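PDB 3EUA: fructosamine deglycase FrlB from Bacillus subtilis, which converts a range of fructosamine 6-phosphates to glucose 6-phosphate and a free amino acid, and assembles as a homooctamer. Local coordinates for residues Y138-L141 and Y142-V145; D166-Q169 and A170-K174; V207-S210 and Y211-I215; V302-S305 and Y306-L310. All coordinates share one frame; numbering follows the deposited sequence.

Contact 1 (Y138-L141 and Y142-V145); sequences YGVL and YQIV
Leu141 and Val145 meet one turn apart on helix 137-153, Leu141 CD1 lying 3.7 Å from Val145 CG2. Traced outward, the leucine side chain begins with CB, which sits against the backbone N of Tyr142, the next residue. With CG anti to the backbone N (chi1 177°), the chain swings beside the carbonyl carbon, and Leu141 CG is still 3.8 Å from Tyr142 N. There the two methyls part: the two side chains cross obliquely, with CD1 touching the valine CG2, while the leucine also packs on Met40, Ser43 and Met107. Branched Val and Ile fit here because their branches, set close to the backbone, lie against carbonyls of the preceding turn: Val145 CG2 is 3.2 Å from Leu141 O, and Ile144 CG1 rests on Val140 O. Val140 and Ile144 make a second, looser apolar pair, CG1 to CD1 at 4.2 Å. Gln143 runs extended beyond CG, and its NE2 comes 4.1 Å from Val140 CG2; OE1 accepts a hydrogen bond from Asn10 N, and NE2 gives a weak one to Ile134 O. The Tyr142 ring turns from the 138-141 segment and packs on Leu294 and Leu297 of helix 288-313, its OH bonding to Tyr293 O. Such i to i+4 aliphatic pairs are usual along an alpha helix; here Val140, Leu141 and Ile144 lay theirs on strand 103-108 of the parallel sheet of the first SIS domain.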
# COMPACT_ATOMS: atom_id res chain seq x y z
N TYR A 138 17.50 -6.39 -6.78
CA TYR A 138 16.95 -7.20 -5.68
C TYR A 138 18.04 -7.88 -4.84
O TYR A 138 17.90 -8.03 -3.59
CB TYR A 138 16.03 -8.26 -6.22
CG TYR A 138 14.60 -7.85 -6.57
CD1 TYR A 138 13.64 -7.76 -5.57
CD2 TYR A 138 14.21 -7.66 -7.89
CE1 TYR A 138 12.33 -7.44 -5.85
CE2 TYR A 138 12.86 -7.34 -8.20
CZ TYR A 138 11.94 -7.22 -7.16
OH TYR A 138 10.63 -6.91 -7.43
N GLY A 139 19.12 -8.32 -5.51
CA GLY A 139 20.23 -9.01 -4.83
C GLY A 139 20.95 -8.11 -3.87
O GLY A 139 21.13 -8.46 -2.70
N VAL A 140 21.34 -6.95 -4.36
CA VAL A 140 22.09 -5.96 -3.57
C VAL A 140 21.24 -5.46 -2.42
O VAL A 140 21.75 -5.26 -1.34
CB VAL A 140 22.58 -4.77 -4.48
CG1 VAL A 140 23.02 -3.57 -3.67
CG2 VAL A 140 23.71 -5.25 -5.45
N LEU A 141 19.95 -5.28 -2.66
CA LEU A 141 19.04 -4.82 -1.61
C LEU A 141 19.01 -5.83 -0.46
O LEU A 141 19.08 -5.44 0.71
CB LEU A 141 17.64 -4.60 -2.17
CG LEU A 141 16.53 -4.18 -1.19
CD1 LEU A 141 17.03 -3.12 -0.23
CD2 LEU A 141 15.30 -3.69 -1.98
N TYR A 142 18.90 -7.10 -0.78
CA TYR A 142 18.95 -8.12 0.25
C TYR A 142 20.32 -8.23 0.96
O TYR A 142 20.39 -8.53 2.15
CB TYR A 142 18.49 -9.50 -0.26
CG TYR A 142 16.99 -9.77 -0.24
CD1 TYR A 142 16.09 -8.96 0.48
CD2 TYR A 142 16.51 -10.97 -0.74
CE1 TYR A 142 14.73 -9.28 0.55
CE2 TYR A 142 15.13 -11.31 -0.67
CZ TYR A 142 14.26 -10.45 -0.04
OH TYR A 142 12.94 -10.76 0.05
N GLN A 143 21.42 -8.01 0.25
CA GLN A 143 22.72 -7.98 0.93
C GLN A 143 22.69 -6.92 2.04
O GLN A 143 23.12 -7.16 3.19
CB GLN A 143 23.84 -7.67 -0.07
CG GLN A 143 24.08 -8.70 -1.17
CD GLN A 143 25.12 -8.24 -2.18
OE1 GLN A 143 26.09 -7.59 -1.81
NE2 GLN A 143 24.94 -8.59 -3.45
N ILE A 144 22.16 -5.74 1.70
CA ILE A 144 22.03 -4.64 2.66
C ILE A 144 21.07 -4.99 3.81
O ILE A 144 21.39 -4.80 5.00
CB ILE A 144 21.49 -3.36 1.97
CG1 ILE A 144 22.46 -2.89 0.86
CG2 ILE A 144 21.28 -2.26 3.00
CD1 ILE A 144 21.99 -1.69 -0.04
N VAL A 145 19.89 -5.49 3.44
CA VAL A 145 18.84 -5.80 4.42
C VAL A 145 19.24 -6.91 5.39
O VAL A 145 19.20 -6.71 6.60
CB VAL A 145 17.51 -6.11 3.69
CG1 VAL A 145 16.45 -6.73 4.59
CG2 VAL A 145 17.00 -4.83 3.06

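Contact 2 (D166-Q169 and A170-K174)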
# COMPACT_ATOMS: atom_id res chain seq x y z
N ASP A 166 23.09 -16.59 -4.34
CA ASP A 166 24.10 -17.13 -5.25
C ASP A 166 23.52 -18.30 -6.05
O ASP A 166 23.75 -18.40 -7.27
CB ASP A 166 25.34 -17.58 -4.49
CG ASP A 166 26.54 -17.84 -5.42
OD1 ASP A 166 26.64 -17.15 -6.46
OD2 ASP A 166 27.39 -18.69 -5.06
N GLN A 167 22.74 -19.15 -5.38
CA GLN A 167 22.07 -20.29 -6.02
C GLN A 167 20.82 -19.89 -6.82
O GLN A 167 20.32 -20.67 -7.64
CB GLN A 167 21.62 -21.27 -4.96
CG GLN A 167 22.75 -21.91 -4.20
CD GLN A 167 23.52 -22.93 -5.02
OE1 GLN A 167 23.02 -23.50 -5.98
NE2 GLN A 167 24.75 -23.21 -4.59
N LEU A 168 20.32 -18.67 -6.63
CA LEU A 168 19.07 -18.25 -7.28
C LEU A 168 19.19 -18.06 -8.80
O LEU A 168 18.20 -18.19 -9.52
CB LEU A 168 18.53 -16.96 -6.64
CG LEU A 168 17.02 -16.80 -6.73
CD1 LEU A 168 16.36 -17.93 -5.89
CD2 LEU A 168 16.62 -15.43 -6.25
N GLN A 169 20.38 -17.76 -9.33
CA GLN A 169 20.48 -17.60 -10.77
C GLN A 169 20.12 -18.91 -11.46
O GLN A 169 19.45 -18.89 -12.47
CB GLN A 169 21.84 -17.11 -11.24
CG GLN A 169 21.89 -16.74 -12.74
CD GLN A 169 20.96 -15.62 -13.11
OE1 GLN A 169 20.72 -14.70 -12.31
NE2 GLN A 169 20.44 -15.66 -14.36
N ALA A 170 20.54 -20.05 -10.92
CA ALA A 170 20.22 -21.34 -11.52
C ALA A 170 18.70 -21.56 -11.47
O ALA A 170 18.12 -22.14 -12.40
CB ALA A 170 20.96 -22.46 -10.81
N VAL A 171 18.06 -21.06 -10.41
CA VAL A 171 16.60 -21.16 -10.26
C VAL A 171 15.92 -20.36 -11.39
O VAL A 171 14.97 -20.84 -12.01
CB VAL A 171 16.09 -20.64 -8.87
CG1 VAL A 171 14.58 -20.90 -8.71
CG2 VAL A 171 16.86 -21.31 -7.68
N TYR A 172 16.42 -19.14 -11.62
CA TYR A 172 15.94 -18.29 -12.71
C TYR A 172 16.01 -19.01 -14.04
O TYR A 172 15.06 -19.04 -14.78
CB TYR A 172 16.82 -17.06 -12.81
CG TYR A 172 16.61 -15.93 -11.82
CD1 TYR A 172 15.86 -16.07 -10.66
CD2 TYR A 172 17.23 -14.74 -12.05
CE1 TYR A 172 15.71 -14.99 -9.77
CE2 TYR A 172 17.08 -13.66 -11.20
CZ TYR A 172 16.34 -13.78 -10.07
OH TYR A 172 16.29 -12.66 -9.26
N GLU A 173 17.14 -19.66 -14.32
CA GLU A 173 17.34 -20.32 -15.62
C GLU A 173 16.37 -21.44 -15.83
O GLU A 173 15.81 -21.62 -16.91
CB GLU A 173 18.75 -20.91 -15.75
CG GLU A 173 19.90 -19.93 -15.61
CD GLU A 173 19.95 -18.83 -16.66
OE1 GLU A 173 19.38 -18.98 -17.76
OE2 GLU A 173 20.62 -17.80 -16.37
N LYS A 174 16.22 -22.25 -14.80
CA LYS A 174 15.31 -23.37 -14.92
C LYS A 174 13.87 -22.89 -15.03
O LYS A 174 13.10 -23.41 -15.82
CB LYS A 174 15.38 -24.34 -13.74
CG LYS A 174 16.65 -25.07 -13.60
CD LYS A 174 16.51 -26.12 -12.56
CE LYS A 174 17.83 -26.77 -12.21
NZ LYS A 174 18.68 -25.79 -11.49
O HOH W 1 23.18 -19.87 -9.40
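Leu168 and Tyr172 form the tight, buried side of this stretch of the long helix 158-190, an amphipathic helix with one face against helix 288-313. Leu168 CD2 lies 3.7 Å from Tyr172 CE1, the leucine branch touching the CE1 corner of the ring on an oblique course, and both residues pack on Leu297. The other leucine methyl, Leu168 CD1, meets Val171 CG2 at 3.9 Å. A leucine suits this place because its two branches can serve two neighbours at once. Leu168 O receives Tyr172 N at 2.9 Å, with an N-H to O angle of 164°.

Toward solvent the packing thins out. Ala170 is exposed, and its N gives only a weak bond to Gln167 O. A water is inserted between Asp166 O, to which it donates, and Ala170 N, from which it accepts at 3.1 Å, in place of a direct i to i+4 bond.

Gln169 stands between the two sides. Its CG is anti to the backbone N (chi1 -172°), and the bend at chi2 brings the amide forward to the next turn. Gln169 OE1 lies 3.5 Å from Tyr172 CD2, the amide plane turned 73° from the ring, and OE1 itself accepts a hydrogen bond from Ala133 N. The other end of the amide grips the exposed Glu173, whose chain is also bent at chi2: Gln169 NE2 donates to Glu173 OE2 at 2.9 Å, nearly within the amide's own plane but from above the plane of the carboxylate.

Contact 3 (V207-S210 and Y211-I215)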
# COMPACT_ATOMS: atom_id res chain seq x y z
N VAL A 207 5.87 -7.39 -6.49
CA VAL A 207 6.08 -7.97 -7.83
C VAL A 207 4.84 -7.74 -8.70
O VAL A 207 4.96 -7.35 -9.87
CB VAL A 207 6.46 -9.50 -7.77
CG1 VAL A 207 6.60 -10.12 -9.13
CG2 VAL A 207 7.73 -9.65 -6.98
N ALA A 208 3.66 -7.98 -8.11
CA ALA A 208 2.39 -7.74 -8.75
C ALA A 208 2.23 -6.24 -9.01
O ALA A 208 1.86 -5.80 -10.12
CB ALA A 208 1.25 -8.20 -7.85
N TYR A 209 2.49 -5.44 -8.00
CA TYR A 209 2.37 -3.98 -8.14
C TYR A 209 3.23 -3.46 -9.28
O TYR A 209 2.77 -2.69 -10.15
CB TYR A 209 2.69 -3.30 -6.80
CG TYR A 209 2.71 -1.78 -6.83
CD1 TYR A 209 1.52 -1.03 -6.96
CD2 TYR A 209 3.88 -1.09 -6.67
CE1 TYR A 209 1.54 0.35 -6.97
CE2 TYR A 209 3.91 0.31 -6.69
CZ TYR A 209 2.74 1.02 -6.82
OH TYR A 209 2.77 2.42 -6.86
N SER A 210 4.50 -3.88 -9.30
CA SER A 210 5.41 -3.44 -10.36
C SER A 210 4.91 -3.90 -11.71
O SER A 210 4.93 -3.16 -12.70
CB SER A 210 6.81 -4.03 -10.11
OG SER A 210 7.73 -3.39 -10.97
N TYR A 211 4.43 -5.13 -11.80
CA TYR A 211 3.96 -5.59 -13.12
C TYR A 211 2.81 -4.73 -13.57
O TYR A 211 2.70 -4.41 -14.76
CB TYR A 211 3.50 -7.03 -13.10
CG TYR A 211 3.63 -7.71 -14.45
CD1 TYR A 211 4.85 -8.11 -14.90
CD2 TYR A 211 2.54 -7.96 -15.23
CE1 TYR A 211 5.01 -8.72 -16.12
CE2 TYR A 211 2.67 -8.60 -16.47
CZ TYR A 211 3.92 -8.98 -16.89
OH TYR A 211 4.10 -9.59 -18.10
N SER A 212 1.94 -4.37 -12.64
CA SER A 212 0.78 -3.53 -12.98
C SER A 212 1.16 -2.12 -13.40
O SER A 212 0.79 -1.66 -14.50
CB SER A 212 -0.21 -3.43 -11.80
OG SER A 212 -0.90 -4.67 -11.59
N ILE A 213 1.92 -1.45 -12.56
CA ILE A 213 2.22 -0.04 -12.83
C ILE A 213 3.33 0.23 -13.85
O ILE A 213 3.24 1.20 -14.59
CB ILE A 213 2.45 0.77 -11.53
CG1 ILE A 213 3.70 0.29 -10.79
CG2 ILE A 213 1.16 0.76 -10.66
CD1 ILE A 213 4.39 1.40 -10.02
N CYS A 214 4.32 -0.66 -13.91
CA CYS A 214 5.47 -0.57 -14.81
C CYS A 214 5.30 -1.34 -16.11
O CYS A 214 5.25 -0.75 -17.16
CB CYS A 214 6.72 -1.03 -14.08
SG CYS A 214 7.09 0.03 -12.66
N ILE A 215 5.14 -2.65 -16.06
CA ILE A 215 5.05 -3.37 -17.30
C ILE A 215 3.76 -3.06 -18.05
O ILE A 215 3.79 -2.63 -19.23
CB ILE A 215 5.16 -4.91 -17.11
CG1 ILE A 215 6.53 -5.30 -16.51
CG2 ILE A 215 4.86 -5.61 -18.44
CD1 ILE A 215 7.75 -5.11 -17.44
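With chi1 of 175°, Tyr209 carries its ring forward along helix 205-220, while Ile213, with chi1 near 65°, holds CG1 between its backbone N and carbonyl carbon and thus over that ring. The result is a CH-pi contact: Ile213 CG1 sits 4.1 Å from the centroid of the Tyr209 ring, almost straight above its centre. The other isoleucine carbons keep to the same side of the ring: Ile213 CD1 spreads toward CE2 and CZ, 3.5 Å from Tyr209 CE2, and Ile213 CG2 toward CE1, 3.7 Å from Tyr209 CE1. A beta-branched residue suits the place, since it can cover a broad ring from close to the backbone. The phenol at the tip has its own partner, Tyr209 OH bonding to Glu231 of the second subunit, on which Pro236 also packs against Ile213.

The backbone beneath changes character at this point. Ile213 N meets Tyr209 O at 2.8 Å in a nearly straight bond of 173°. One step on, Ser210 O is shared: Cys214 N donates to it at 2.8 Å and Ile215 N adds a weak bond at 3.4 Å, the signature of a wider pi-type turn. Ser212 and Ala208 are small enough to bring this side of the helix close to strand 226-228, and Ser212 OG bonds to Thr198 and Ser224. On another side, Tyr211 has Ile215 CB over one face, offset toward the rim. This helix is the crossover of a beta-alpha-beta unit, strand 197-200, helix 205-220, strand 226-228, within the second SIS domain, and one of its faces lies at the subunit interface.

Contact 4 (V302-S305 and Y306-L310); sequences VLRS and YADEL
Val302 to Leu310 run as regular alpha helix, the two segments joined by four successive i to i+4 bonds: Tyr306 N to Val302 O, Ala307 N to Leu303 O, Asp308 N to Arg304 O and Glu309 N to Ser305 O. Tyr306 N to Val302 O is long at 3.3 Å, Ala307 N to Leu303 O shorter at 2.9 Å. Val302 O has further donors: Ser305 N gives it a weak bond, and Ser305 OG also points at Val302 O, at a very short 2.5 Å whose exact length is doubtful. This serine holds OG between its backbone N and carbonyl carbon, chi1 67°, which folds the hydroxyl back onto the carbonyl of the preceding turn; a small polar residue can probably satisfy itself in this way on the helix surface. The same Ser305 OG lies at the edge of the Tyr306 ring, near its plane, 3.8 Å from Tyr306 CD1.

Among the side chains, Val302 and Tyr306 lie side by side and point the same way. Val302 CG1 is 3.6 Å from Tyr306 CE1, the methyl lying against CE1 and CD1, and Val302 O is 3.3 Å from Tyr306 CD1. On a more open side of the helix Arg304 and exposed Asp308 carry opposite charges without a salt bridge, Arg304 NE standing 4.5 Å from Asp308 OD1; any attraction there is probably modest.

Around this stretch of the helix, Tyr306 is set between helix 158-190, where it meets Phe186 and Asn182, and strand 273-277, where it lies on Thr274 and Leu276. Ala307, small enough for close approach, faces Tyr211 and Ile215 of helix 205-220, while Glu309 makes a salt bridge to Lys184.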
# COMPACT_ATOMS: atom_id res chain seq x y z
N VAL A 302 10.55 -14.34 -14.04
CA VAL A 302 9.69 -15.06 -15.00
C VAL A 302 8.72 -14.09 -15.68
O VAL A 302 8.54 -14.13 -16.90
CB VAL A 302 8.91 -16.17 -14.30
CG1 VAL A 302 7.82 -16.73 -15.21
CG2 VAL A 302 9.90 -17.26 -13.82
N LEU A 303 8.14 -13.19 -14.89
CA LEU A 303 7.21 -12.18 -15.40
C LEU A 303 7.86 -11.29 -16.44
O LEU A 303 7.20 -10.87 -17.39
CB LEU A 303 6.63 -11.34 -14.26
CG LEU A 303 5.50 -11.97 -13.45
CD1 LEU A 303 5.21 -11.09 -12.27
CD2 LEU A 303 4.25 -12.19 -14.34
N ARG A 304 9.16 -11.03 -16.30
CA ARG A 304 9.84 -10.24 -17.31
C ARG A 304 9.82 -10.96 -18.66
O ARG A 304 9.73 -10.30 -19.67
CB ARG A 304 11.29 -9.95 -16.94
CG ARG A 304 11.96 -8.92 -17.87
CD ARG A 304 11.58 -7.56 -17.42
NE ARG A 304 12.05 -6.48 -18.29
CZ ARG A 304 11.99 -5.18 -17.96
NH1 ARG A 304 12.43 -4.26 -18.80
NH2 ARG A 304 11.52 -4.80 -16.76
N SER A 305 9.91 -12.29 -18.69
CA SER A 305 9.87 -13.01 -19.95
C SER A 305 8.47 -12.92 -20.57
O SER A 305 8.32 -12.87 -21.79
CB SER A 305 10.34 -14.46 -19.76
OG SER A 305 9.44 -15.20 -18.96
N TYR A 306 7.44 -12.87 -19.71
CA TYR A 306 6.07 -12.73 -20.16
C TYR A 306 5.91 -11.35 -20.80
O TYR A 306 5.29 -11.23 -21.85
CB TYR A 306 5.07 -12.91 -19.01
CG TYR A 306 4.74 -14.34 -18.58
CD1 TYR A 306 5.73 -15.25 -18.25
CD2 TYR A 306 3.40 -14.75 -18.45
CE1 TYR A 306 5.42 -16.54 -17.84
CE2 TYR A 306 3.08 -16.04 -18.04
CZ TYR A 306 4.09 -16.93 -17.73
OH TYR A 306 3.75 -18.21 -17.32
N ALA A 307 6.49 -10.34 -20.16
CA ALA A 307 6.46 -8.95 -20.66
C ALA A 307 7.11 -8.83 -22.04
O ALA A 307 6.56 -8.18 -22.92
CB ALA A 307 7.15 -8.01 -19.65
N ASP A 308 8.27 -9.47 -22.21
CA ASP A 308 9.01 -9.46 -23.48
C ASP A 308 8.19 -10.03 -24.62
O ASP A 308 8.15 -9.42 -25.69
CB ASP A 308 10.34 -10.24 -23.35
CG ASP A 308 11.39 -9.50 -22.51
OD1 ASP A 308 11.35 -8.24 -22.36
OD2 ASP A 308 12.33 -10.19 -22.04
N GLU A 309 7.52 -11.16 -24.37
CA GLU A 309 6.64 -11.79 -25.36
C GLU A 309 5.41 -10.93 -25.71
O GLU A 309 5.00 -10.83 -26.87
CB GLU A 309 6.15 -13.16 -24.86
CG GLU A 309 7.21 -14.23 -24.68
CD GLU A 309 7.91 -14.65 -25.98
OE1 GLU A 309 7.34 -14.50 -27.09
OE2 GLU A 309 9.04 -15.15 -25.89
N LEU A 310 4.83 -10.33 -24.67
CA LEU A 310 3.66 -9.48 -24.83
C LEU A 310 4.00 -8.27 -25.68
O LEU A 310 3.26 -7.96 -26.62
CB LEU A 310 3.15 -9.06 -23.45
CG LEU A 310 1.88 -8.23 -23.42
CD1 LEU A 310 0.68 -8.95 -24.04
CD2 LEU A 310 1.56 -7.80 -21.97

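The four contacts come in series along the chain, each about two turns of a different helix. Contact 1 lies on helix 137-153 in the first SIS range, contact 2 on the long helix 158-190 that follows it, and contacts 3 and 4 in the second SIS range. Contacts 3 and 4 are closest, their centres about 12 Å apart, and they touch directly. Contact 1 reaches contact 3 through Tyr138 and Val207, although their centres are about 20 Å apart. Helix 288-313, which carries contact 4, is packed by residues of the other three contacts, and it probably helps hold the first SIS range and helix 158-190 against the second.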